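Long-range contacts in Esterase/lipase (Lactobacillus rhamnosus, PDB 4N5H), which probably hydrolyses carboxylic ester bonds and may transfer acyl groups, as an esterase of the alpha/beta-hydrolase fold: residues A[50-55]-A[80-85]; A[70-75]-A[100-105]; A[42-47]-A[116-121]; A[86-91]-A[280-285]. The protein carries 1 engineered substitution. All coordinates share one frame; numbering follows the deposited sequence. Where two conformers were deposited one is given.

Interaction 1: residues A[50-55]-A[80-85]; sequences QQTLNL and GDRNLN
This is a polar, side-chain contact between the start of strand 52-58 and the loop that leads into helix 86-94. The R82 chain runs extended from CG to NE and brings the edge of its guanidinium to the strand. R82 NE donates to T52 OG1 at 2.8 Å, close to the guanidinium plane. T52 OG1 is also bonded to P49 O. R82 NH1 donates to a lone pair of N54 OD1, also at 2.8 Å, with the amide and guanidinium planes 75° apart. The other end of the same amide is used too: N54 ND2 gives a fairly straight bond of 2.9 Å to N83 OD1. The loop is shaped from within, since D81 OD1 accepts from N83 N in an Asx turn. At the far end the Q50 chain is bent at its second torsion (chi2 -81°) and turns its amide to the loop. Q50 NE2 donates to G80 O at 2.9 Å, and a water links Q50 OE1 to R82 N. N54 OD1 takes a second bond from E40 N of the neighbouring strand. Both ends of two amides are thus engaged, which fixes their flips and ties the loop to the sheet by directed bonds.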
# COMPACT_ATOMS: atom_id res chain seq x y z
N GLN A 50 6.99 -9.32 21.53
CA GLN A 50 8.37 -8.79 21.53
C GLN A 50 9.41 -9.84 21.56
O GLN A 50 10.58 -9.52 21.24
CB GLN A 50 8.65 -7.82 22.68
CG GLN A 50 7.87 -6.53 22.58
CD GLN A 50 8.54 -5.53 21.60
OE1 GLN A 50 9.38 -5.92 20.77
NE2 GLN A 50 8.09 -4.34 21.62
N GLN A 51 9.13 -11.06 21.95
CA GLN A 51 10.17 -12.13 22.02
C GLN A 51 10.23 -12.90 20.67
O GLN A 51 10.12 -14.15 20.60
CB GLN A 51 9.97 -13.01 23.23
CG GLN A 51 10.15 -12.20 24.55
CD GLN A 51 9.84 -13.00 25.81
OE1 GLN A 51 8.83 -13.72 25.83
NE2 GLN A 51 10.76 -13.02 26.78
N THR A 52 10.36 -12.10 19.66
CA THR A 52 10.42 -12.56 18.28
C THR A 52 11.57 -11.87 17.55
O THR A 52 12.09 -10.86 17.99
CB THR A 52 9.08 -12.29 17.50
OG1 THR A 52 8.80 -10.89 17.56
CG2 THR A 52 7.96 -13.13 18.08
N LEU A 53 11.93 -12.43 16.42
CA LEU A 53 13.07 -11.88 15.59
C LEU A 53 12.76 -11.99 14.11
O LEU A 53 11.91 -12.81 13.70
CB LEU A 53 14.45 -12.45 16.00
CG LEU A 53 14.56 -13.96 15.91
CD1 LEU A 53 14.86 -14.43 14.47
CD2 LEU A 53 15.72 -14.48 16.71
N ASN A 54 13.52 -11.19 13.32
CA ASN A 54 13.49 -11.27 11.88
C ASN A 54 14.89 -11.66 11.41
O ASN A 54 15.91 -11.26 12.03
CB ASN A 54 13.17 -9.92 11.19
CG ASN A 54 11.75 -9.43 11.46
OD1 ASN A 54 10.84 -10.14 11.75
ND2 ASN A 54 11.62 -8.15 11.39
N LEU A 55 14.89 -12.34 10.28
CA LEU A 55 16.12 -12.67 9.53
C LEU A 55 16.05 -12.07 8.14
O LEU A 55 15.04 -12.13 7.42
CB LEU A 55 16.33 -14.17 9.41
CG LEU A 55 16.24 -14.96 10.75
CD1 LEU A 55 16.41 -16.43 10.54
CD2 LEU A 55 17.27 -14.45 11.75
N GLY A 80 10.01 0.45 20.54
CA GLY A 80 10.59 -0.22 19.36
C GLY A 80 10.20 -1.68 19.30
O GLY A 80 9.61 -2.26 20.21
N ASP A 81 10.58 -2.32 18.19
CA ASP A 81 10.33 -3.72 18.01
C ASP A 81 11.24 -4.25 16.89
O ASP A 81 12.08 -3.49 16.42
CB ASP A 81 8.83 -4.03 17.69
CG ASP A 81 8.32 -3.34 16.45
OD1 ASP A 81 9.09 -3.10 15.49
OD2 ASP A 81 7.11 -2.88 16.45
N ARG A 82 11.13 -5.53 16.54
CA ARG A 82 11.99 -6.13 15.52
C ARG A 82 11.86 -5.51 14.14
O ARG A 82 12.71 -5.74 13.28
CB ARG A 82 11.71 -7.63 15.42
CG ARG A 82 10.31 -8.03 14.98
CD ARG A 82 10.16 -9.56 14.96
NE ARG A 82 8.73 -9.84 14.96
CZ ARG A 82 7.87 -9.63 13.96
NH1 ARG A 82 8.26 -9.44 12.70
NH2 ARG A 82 6.57 -9.71 14.25
N ASN A 83 10.79 -4.75 13.89
CA ASN A 83 10.63 -4.10 12.59
C ASN A 83 11.18 -2.69 12.49
O ASN A 83 11.30 -2.12 11.37
CB ASN A 83 9.13 -4.10 12.19
CG ASN A 83 8.60 -5.51 11.95
OD1 ASN A 83 9.30 -6.40 11.46
ND2 ASN A 83 7.37 -5.74 12.39
N LEU A 84 11.55 -2.09 13.62
CA LEU A 84 11.97 -0.70 13.64
C LEU A 84 13.09 -0.38 12.70
O LEU A 84 13.04 0.64 11.99
CB LEU A 84 12.28 -0.22 15.07
CG LEU A 84 12.73 1.21 15.24
CD1 LEU A 84 11.56 2.14 14.85
CD2 LEU A 84 13.04 1.49 16.71
N ASN A 85 14.15 -1.23 12.73
CA ASN A 85 15.31 -1.03 11.87
C ASN A 85 15.30 -1.88 10.64
O ASN A 85 16.35 -2.22 10.08
CB ASN A 85 16.59 -1.35 12.73
CG ASN A 85 16.89 -0.29 13.79
OD1 ASN A 85 16.20 0.71 13.93
ND2 ASN A 85 17.95 -0.55 14.54
O HOH W 1 9.51 -7.22 18.33

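Interaction 2: residues A[70-75]-A[100-105]; sequences IDIHGG and MGMGYR
Y104 and H73 stack just beyond the ends of two parallel strands, and M102 packs on I70 and I72 of the first strand. The two rings lie in an offset stack, with planes 10° apart and centroids 4.4 Å apart. Y104 CE1 sits over one face of the imidazole, toward its rim. The Y104 hydroxyl lies over the same face, and Y104 OH donates to H73 O at 2.6 Å, from above the carbonyl plane. The imidazole is held in its own plane as well: H73 ND1 donates to a lone pair of G74 O at 2.6 Å. H73 NE2 meets a water that also accepts from Y104 N. Ring rotation is therefore fixed from both nitrogens and from one face.

M102 bends at chi2 and chi3, which folds its end back to the first strand. M102 CE lies 3.7 Å from I70 CG2 and also touches I72 CG1, while M102 SD rests 3.4 Å from D71 O. M100 CE meets I70 CG2 on the same side. The strands themselves are joined by D71 N to M100 O at 2.9 Å, with I70 paired to M100 and D71 to G101. Where they diverge, a second water takes over: it donates to D71 O and M102 O and accepts from H73 N. D71 OD2 is bonded to N85, just before helix 86-94. Strand 66-72, helix 86-94 and strand 98-102 form a beta-alpha-beta unit of the central sheet, as expected of the alpha/beta-hydrolase fold.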
# COMPACT_ATOMS: atom_id res chain seq x y z
N ILE A 70 24.21 -9.03 13.70
CA ILE A 70 23.13 -9.10 14.66
C ILE A 70 22.90 -7.67 15.16
O ILE A 70 23.83 -6.95 15.61
CB ILE A 70 23.53 -9.92 15.84
CG1 ILE A 70 23.73 -11.36 15.41
CG2 ILE A 70 22.44 -9.86 16.92
CD1 ILE A 70 24.33 -12.28 16.43
N ASP A 71 21.68 -7.19 14.93
CA ASP A 71 21.26 -5.83 15.23
C ASP A 71 20.32 -5.72 16.43
O ASP A 71 19.30 -6.42 16.52
CB ASP A 71 20.52 -5.23 14.03
CG ASP A 71 20.26 -3.75 14.21
OD1 ASP A 71 21.22 -3.05 14.50
OD2 ASP A 71 19.07 -3.30 14.07
N ILE A 72 20.68 -4.80 17.33
CA ILE A 72 19.88 -4.48 18.53
C ILE A 72 19.39 -3.05 18.34
O ILE A 72 20.14 -2.07 18.44
CB ILE A 72 20.67 -4.58 19.81
CG1 ILE A 72 21.33 -5.94 19.93
CG2 ILE A 72 19.75 -4.25 21.01
CD1 ILE A 72 22.31 -6.02 21.12
N HIS A 73 18.10 -2.90 18.16
CA HIS A 73 17.48 -1.60 17.92
C HIS A 73 17.43 -0.72 19.13
O HIS A 73 17.56 -1.23 20.27
CB HIS A 73 16.06 -1.77 17.33
CG HIS A 73 15.06 -2.20 18.33
ND1 HIS A 73 14.50 -1.30 19.24
CD2 HIS A 73 14.56 -3.43 18.64
CE1 HIS A 73 13.67 -1.96 20.03
NE2 HIS A 73 13.64 -3.23 19.64
N GLY A 74 17.28 0.57 18.89
CA GLY A 74 17.13 1.56 19.92
C GLY A 74 15.67 1.94 20.20
O GLY A 74 14.75 1.18 19.88
N GLY A 75 15.49 3.09 20.83
CA GLY A 75 14.20 3.54 21.32
C GLY A 75 14.13 3.75 22.82
O GLY A 75 13.05 3.60 23.45
N MET A 100 20.29 -10.78 11.55
CA MET A 100 19.23 -11.05 12.49
C MET A 100 18.98 -9.80 13.30
O MET A 100 19.92 -9.11 13.75
CB MET A 100 19.65 -12.26 13.43
CG MET A 100 18.57 -12.55 14.45
SD MET A 100 18.54 -11.66 16.02
CE MET A 100 19.67 -12.64 16.93
N GLY A 101 17.71 -9.48 13.48
CA GLY A 101 17.32 -8.40 14.40
C GLY A 101 16.17 -8.86 15.30
O GLY A 101 15.22 -9.40 14.81
N MET A 102 16.29 -8.61 16.61
CA MET A 102 15.37 -9.12 17.58
C MET A 102 14.53 -8.02 18.20
O MET A 102 14.96 -6.89 18.31
CB MET A 102 16.08 -9.95 18.66
CG MET A 102 16.72 -9.17 19.77
SD MET A 102 18.03 -8.00 19.27
CE MET A 102 19.34 -9.09 18.71
N GLY A 103 13.34 -8.42 18.63
CA GLY A 103 12.59 -7.70 19.64
C GLY A 103 13.09 -8.04 21.02
O GLY A 103 13.74 -9.05 21.21
N TYR A 104 12.80 -7.16 21.96
CA TYR A 104 13.03 -7.41 23.38
C TYR A 104 11.94 -6.66 24.12
O TYR A 104 11.42 -5.62 23.64
CB TYR A 104 14.44 -6.98 23.83
CG TYR A 104 14.90 -5.56 23.46
CD1 TYR A 104 15.63 -5.31 22.33
CD2 TYR A 104 14.50 -4.49 24.20
CE1 TYR A 104 15.99 -4.02 21.95
CE2 TYR A 104 14.91 -3.18 23.88
CZ TYR A 104 15.67 -2.94 22.71
OH TYR A 104 16.04 -1.66 22.36
N ARG A 105 11.56 -7.23 25.25
CA ARG A 105 10.52 -6.56 26.06
C ARG A 105 10.97 -5.16 26.47
O ARG A 105 12.15 -4.90 26.68
CB ARG A 105 10.13 -7.44 27.26
CG ARG A 105 9.47 -8.74 26.85
CD ARG A 105 9.40 -9.73 27.97
NE ARG A 105 10.70 -10.16 28.41
CZ ARG A 105 11.00 -10.76 29.55
NH1 ARG A 105 10.06 -11.08 30.39
NH2 ARG A 105 12.23 -11.07 29.80
O HOH W 2 16.88 -5.39 17.15
O HOH W 3 11.77 -4.40 21.30

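Interaction 3: residues A[42-47]-A[116-121]; sequences RYEQSA and IQDIFA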
# COMPACT_ATOMS: atom_id res chain seq x y z
N ARG A 42 9.48 -16.91 16.85
CA ARG A 42 9.61 -16.86 18.30
C ARG A 42 10.98 -17.39 18.67
O ARG A 42 11.39 -18.46 18.23
CB ARG A 42 8.56 -17.79 18.92
CG ARG A 42 7.14 -17.28 18.89
CD ARG A 42 6.21 -18.36 19.43
NE ARG A 42 4.87 -17.86 19.40
CZ ARG A 42 3.84 -18.49 19.97
NH1 ARG A 42 4.05 -19.57 20.70
NH2 ARG A 42 2.63 -17.90 19.92
N TYR A 43 11.67 -16.72 19.58
CA TYR A 43 12.94 -17.26 20.04
C TYR A 43 12.91 -17.97 21.43
O TYR A 43 13.95 -18.46 21.88
CB TYR A 43 14.09 -16.20 19.98
CG TYR A 43 13.89 -14.90 20.67
CD1 TYR A 43 13.88 -14.86 22.05
CD2 TYR A 43 13.65 -13.68 19.98
CE1 TYR A 43 13.80 -13.68 22.71
CE2 TYR A 43 13.53 -12.50 20.67
CZ TYR A 43 13.59 -12.49 22.01
OH TYR A 43 13.41 -11.26 22.71
N GLU A 44 11.73 -18.00 22.01
CA GLU A 44 11.48 -18.85 23.13
C GLU A 44 10.04 -19.33 23.14
O GLU A 44 9.24 -18.92 22.33
CB GLU A 44 11.99 -18.17 24.39
CG GLU A 44 11.31 -16.96 24.71
CD GLU A 44 12.03 -16.15 25.88
OE1 GLU A 44 11.54 -16.29 27.03
OE2 GLU A 44 13.03 -15.43 25.76
N GLN A 45 9.69 -20.15 24.12
CA GLN A 45 8.31 -20.64 24.18
C GLN A 45 7.40 -19.61 24.79
O GLN A 45 7.06 -19.70 25.99
CB GLN A 45 8.21 -21.99 24.92
CG GLN A 45 9.05 -23.10 24.33
CD GLN A 45 8.80 -24.42 25.06
OE1 GLN A 45 8.96 -24.51 26.27
NE2 GLN A 45 8.36 -25.41 24.34
N SER A 46 7.03 -18.58 24.03
CA SER A 46 6.25 -17.47 24.55
C SER A 46 5.44 -16.87 23.44
O SER A 46 5.93 -16.75 22.29
CB SER A 46 7.29 -16.44 25.04
OG SER A 46 6.74 -15.17 25.27
N ALA A 47 4.28 -16.32 23.80
CA ALA A 47 3.43 -15.60 22.84
C ALA A 47 3.64 -14.09 22.99
O ALA A 47 2.85 -13.34 22.46
CB ALA A 47 1.97 -15.96 23.07
N ILE A 116 18.26 -7.85 28.63
CA ILE A 116 19.47 -8.61 28.38
C ILE A 116 19.19 -10.09 28.22
O ILE A 116 19.70 -10.73 27.30
CB ILE A 116 20.52 -8.35 29.50
CG1 ILE A 116 20.99 -6.85 29.44
CG2 ILE A 116 21.61 -9.41 29.41
CD1 ILE A 116 21.93 -6.53 28.27
N GLN A 117 18.26 -10.62 29.01
CA GLN A 117 17.88 -12.03 28.88
C GLN A 117 17.22 -12.29 27.53
O GLN A 117 17.53 -13.31 26.88
CB GLN A 117 16.99 -12.45 30.03
CG GLN A 117 17.78 -12.60 31.30
CD GLN A 117 16.91 -13.02 32.53
OE1 GLN A 117 15.68 -13.06 32.47
NE2 GLN A 117 17.56 -13.35 33.63
N ASP A 118 16.36 -11.36 27.12
CA ASP A 118 15.71 -11.51 25.78
C ASP A 118 16.74 -11.50 24.68
O ASP A 118 16.74 -12.36 23.79
CB ASP A 118 14.71 -10.39 25.53
CG ASP A 118 13.44 -10.52 26.38
OD1 ASP A 118 13.22 -11.60 27.02
OD2 ASP A 118 12.65 -9.55 26.41
N ILE A 119 17.67 -10.56 24.76
CA ILE A 119 18.75 -10.54 23.71
C ILE A 119 19.58 -11.80 23.69
O ILE A 119 19.80 -12.39 22.62
CB ILE A 119 19.60 -9.23 23.81
CG1 ILE A 119 18.79 -7.98 23.60
CG2 ILE A 119 20.75 -9.27 22.89
CD1 ILE A 119 19.40 -6.66 24.05
N PHE A 120 20.01 -12.29 24.87
CA PHE A 120 20.78 -13.53 24.90
C PHE A 120 19.95 -14.73 24.40
O PHE A 120 20.49 -15.62 23.75
CB PHE A 120 21.33 -13.80 26.30
CG PHE A 120 22.70 -13.27 26.49
CD1 PHE A 120 22.85 -11.92 26.89
CD2 PHE A 120 23.81 -14.04 26.22
CE1 PHE A 120 24.10 -11.38 27.02
CE2 PHE A 120 25.09 -13.53 26.35
CZ PHE A 120 25.22 -12.19 26.68
N ALA A 121 18.64 -14.73 24.65
CA ALA A 121 17.82 -15.81 24.10
C ALA A 121 17.73 -15.80 22.59
O ALA A 121 17.79 -16.87 21.94
CB ALA A 121 16.38 -15.72 24.64
O HOH W 4 13.98 -13.97 27.85
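The contact belongs to the outer layer of the alpha/beta fold, where the loop after strand 35-42 packs on helix 112-129. Y43 and A121 form its apolar part. The Y43 ring lies beside the helix, with CD1 3.7 Å from A121 CB. Its CE1 comes within 3.4 Å of D118 O. The ring reaches this place because CG sits between the backbone N and the carbonyl carbon (chi1 54°). Its hydroxyl end passes D118, at 3.2 Å from Y43 OH to D118 CB, with ring and carboxylate planes 60° apart. The polar partner of Y43 OH is G103 O, at the end of strand 98-102, so the ring bridges the helix flank and that strand.

E44 follows on the more open side. Its chain is extended beyond CG and sets E44 OE2 3.5 Å from A121 CB. The same oxygen, E44 OE2, lies 4.0 Å from D118 OD1, with the two carboxylates turned 82° to each other. A water joins them, donating to E44 OE2 at 2.7 Å and to D118 OD1 at 2.6 Å. D118 is well supplied with other partners. R105 forms a salt bridge to its OD2, and Q51 NE2 donates to its OD1.

The two acids would be expected to disfavour each other as close neighbours. The bridging water uses both its protons on them, and the positive charge of R105 probably offsets much of the repulsion. The more deeply buried D118 is thus likely to stay ionised, while the contact itself rests on the ring and the methyl.

Interaction 4: residues A[86-91]-A[280-285]; sequences RNYCRY and FNVQHW. With IPA (isopropyl alcohol), chain C.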
# COMPACT_ATOMS: atom_id res chain seq x y z
N ARG A 86 14.11 -2.20 10.12
CA ARG A 86 14.07 -3.08 8.99
C ARG A 86 14.83 -2.59 7.75
O ARG A 86 15.50 -3.40 7.09
CB ARG A 86 12.67 -3.49 8.65
CG ARG A 86 11.82 -2.39 8.11
CD ARG A 86 10.34 -2.85 8.18
NE ARG A 86 9.38 -1.81 7.82
CZ ARG A 86 8.86 -0.94 8.65
NH1 ARG A 86 9.20 -0.91 9.91
NH2 ARG A 86 7.97 -0.05 8.20
N ASN A 87 14.77 -1.28 7.42
CA ASN A 87 15.44 -0.82 6.18
C ASN A 87 16.96 -0.88 6.35
O ASN A 87 17.62 -1.31 5.44
CB ASN A 87 15.00 0.58 5.81
CG ASN A 87 13.65 0.54 5.07
OD1 ASN A 87 13.06 -0.56 4.77
ND2 ASN A 87 13.15 1.71 4.79
N TYR A 88 17.44 -0.54 7.52
CA TYR A 88 18.88 -0.63 7.79
C TYR A 88 19.33 -2.07 7.71
O TYR A 88 20.35 -2.39 7.07
CB TYR A 88 19.16 -0.09 9.18
CG TYR A 88 20.55 -0.24 9.75
CD1 TYR A 88 20.78 -1.09 10.81
CD2 TYR A 88 21.63 0.48 9.25
CE1 TYR A 88 22.02 -1.22 11.39
CE2 TYR A 88 22.87 0.38 9.84
CZ TYR A 88 23.06 -0.42 10.95
OH TYR A 88 24.27 -0.53 11.58
N CYS A 89 18.57 -2.98 8.33
CA CYS A 89 18.90 -4.41 8.24
C CYS A 89 18.86 -4.92 6.82
O CYS A 89 19.73 -5.70 6.42
CB CYS A 89 18.00 -5.23 9.14
SG CYS A 89 18.34 -5.02 10.93
N ARG A 90 17.84 -4.54 6.03
CA ARG A 90 17.82 -4.97 4.62
C ARG A 90 19.04 -4.45 3.89
O ARG A 90 19.65 -5.17 3.05
CB ARG A 90 16.58 -4.39 3.93
CG ARG A 90 15.25 -4.97 4.37
CD ARG A 90 14.06 -4.11 3.90
NE ARG A 90 12.82 -4.84 4.21
CZ ARG A 90 11.65 -4.24 4.57
NH1 ARG A 90 11.47 -2.94 4.60
NH2 ARG A 90 10.60 -4.99 4.83
N TYR A 91 19.41 -3.20 4.15
CA TYR A 91 20.61 -2.67 3.49
C TYR A 91 21.84 -3.55 3.78
O TYR A 91 22.58 -3.97 2.88
CB TYR A 91 20.95 -1.19 3.80
CG TYR A 91 22.22 -0.82 3.11
CD1 TYR A 91 22.24 -0.62 1.70
CD2 TYR A 91 23.42 -0.74 3.82
CE1 TYR A 91 23.42 -0.37 1.07
CE2 TYR A 91 24.61 -0.49 3.12
CZ TYR A 91 24.59 -0.34 1.77
OH TYR A 91 25.76 -0.04 1.08
N PHE A 280 21.65 8.73 12.15
CA PHE A 280 21.20 9.06 10.77
C PHE A 280 21.42 7.90 9.82
O PHE A 280 20.60 7.68 8.94
CB PHE A 280 21.90 10.34 10.22
CG PHE A 280 23.33 10.08 9.82
CD1 PHE A 280 23.64 9.57 8.56
CD2 PHE A 280 24.40 10.30 10.73
CE1 PHE A 280 24.98 9.26 8.24
CE2 PHE A 280 25.70 10.06 10.42
CZ PHE A 280 26.02 9.51 9.13
N ASN A 281 22.47 7.16 10.05
CA ASN A 281 22.84 6.02 9.15
C ASN A 281 21.99 4.78 9.23
O ASN A 281 21.98 3.93 8.36
CB ASN A 281 24.32 5.70 9.24
CG ASN A 281 24.72 5.25 10.61
OD1 ASN A 281 24.56 6.04 11.57
ND2 ASN A 281 25.07 4.02 10.76
N VAL A 282 21.28 4.69 10.33
CA VAL A 282 20.24 3.70 10.57
C VAL A 282 18.85 4.16 10.02
O VAL A 282 18.09 3.38 9.38
CB VAL A 282 20.08 3.42 12.06
CG1 VAL A 282 18.97 2.39 12.35
CG2 VAL A 282 21.40 2.83 12.60
N GLN A 283 18.52 5.42 10.26
CA GLN A 283 17.24 5.97 9.81
C GLN A 283 17.14 6.22 8.32
O GLN A 283 16.05 6.05 7.79
CB GLN A 283 16.91 7.25 10.54
CG GLN A 283 16.70 7.02 12.00
CD GLN A 283 16.34 8.34 12.74
OE1 GLN A 283 16.64 9.46 12.30
NE2 GLN A 283 15.51 8.14 13.81
N HIS A 284 18.25 6.53 7.64
CA HIS A 284 18.29 6.78 6.20
C HIS A 284 19.46 6.09 5.55
O HIS A 284 20.53 6.72 5.22
CB HIS A 284 18.37 8.27 5.95
CG HIS A 284 17.06 8.95 6.10
ND1 HIS A 284 16.10 8.89 5.12
CD2 HIS A 284 16.49 9.54 7.15
CE1 HIS A 284 14.99 9.49 5.57
NE2 HIS A 284 15.21 9.87 6.80
N TRP A 285 19.28 4.79 5.32
CA TRP A 285 20.31 3.99 4.65
C TRP A 285 20.75 4.54 3.33
O TRP A 285 21.88 4.33 2.92
CB TRP A 285 19.80 2.55 4.47
CG TRP A 285 18.78 2.42 3.41
CD1 TRP A 285 17.45 2.62 3.53
CD2 TRP A 285 19.03 2.25 2.00
NE1 TRP A 285 16.86 2.55 2.27
CE2 TRP A 285 17.79 2.25 1.35
CE3 TRP A 285 20.17 1.95 1.26
CZ2 TRP A 285 17.66 2.07 0.01
CZ3 TRP A 285 20.05 1.83 -0.05
CH2 TRP A 285 18.81 1.88 -0.71
C1 IPA C . 6.66 1.97 10.50
C2 IPA C . 7.39 1.92 11.86
C3 IPA C . 6.26 1.77 12.86
O2 IPA C . 8.24 0.70 11.95
O HOH W 5 16.01 1.28 9.47
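Y91 and W285 meet at the tight end of this contact between helix 86-94 and the short helix 280-283 with the residues that follow it. Y91 CD1 lies 3.3 Å from W285 CE3. The two rings are slid apart, with planes at 21° and centroids 5.5 Å apart, so they barely overlap. W285 CD1 also rests on N87 CB at 3.9 Å. The indole is held at its nitrogen, since W285 NE1 donates to R30 O. The N87 amide has its own partner, with ND2 donating to E29 OE1.

Next to it V282 packs on Y88. Having CG anti to the backbone N (chi1 173°) swings the Y88 ring across the valine. V282 CG2 stands over the centre of the ring, 3.9 Å from the centroid and 9° off the normal, in a CH-pi contact. N281 O comes to 3.6 Å from Y88 CD2.

A water accepts from Y88 N and donates to V282 O, so the backbones are linked through it. The looser side is at R86, which is partly exposed and makes no contact with 280-285. Its NH1 donates to the hydroxyl of an isopropyl alcohol, probably from the crystallisation liquor, and also to N83 O.

Helix 86-94 and the 280-285 segment therefore meet through aromatic and methyl contacts with a single bridging water, while the charge of R86 lies outside the contact and binds the alcohol.

In the fold
Interactions 2 and 4 are buried; interactions 1 and 3 are only partly so. Interactions 1 and 2 meet in the central sheet, where T52 O takes the N-H of G103 and N54 N reaches G101 O. Interaction 3 sits outside them, and the D118 carboxylate ties it to both. Interaction 4 is about 24 Å from interaction 3, centre to centre. It touches interaction 2 through D71 against Y88 and C89, and interaction 1 through N85 against V282. The chemistry follows place. Interaction 1 relies on side-chain hydrogen bonds, and interaction 2 on strand pairing and a ring stack. Interaction 3 combines a ring-methyl contact with water-bridged acids. Interaction 4 is mainly aromatic.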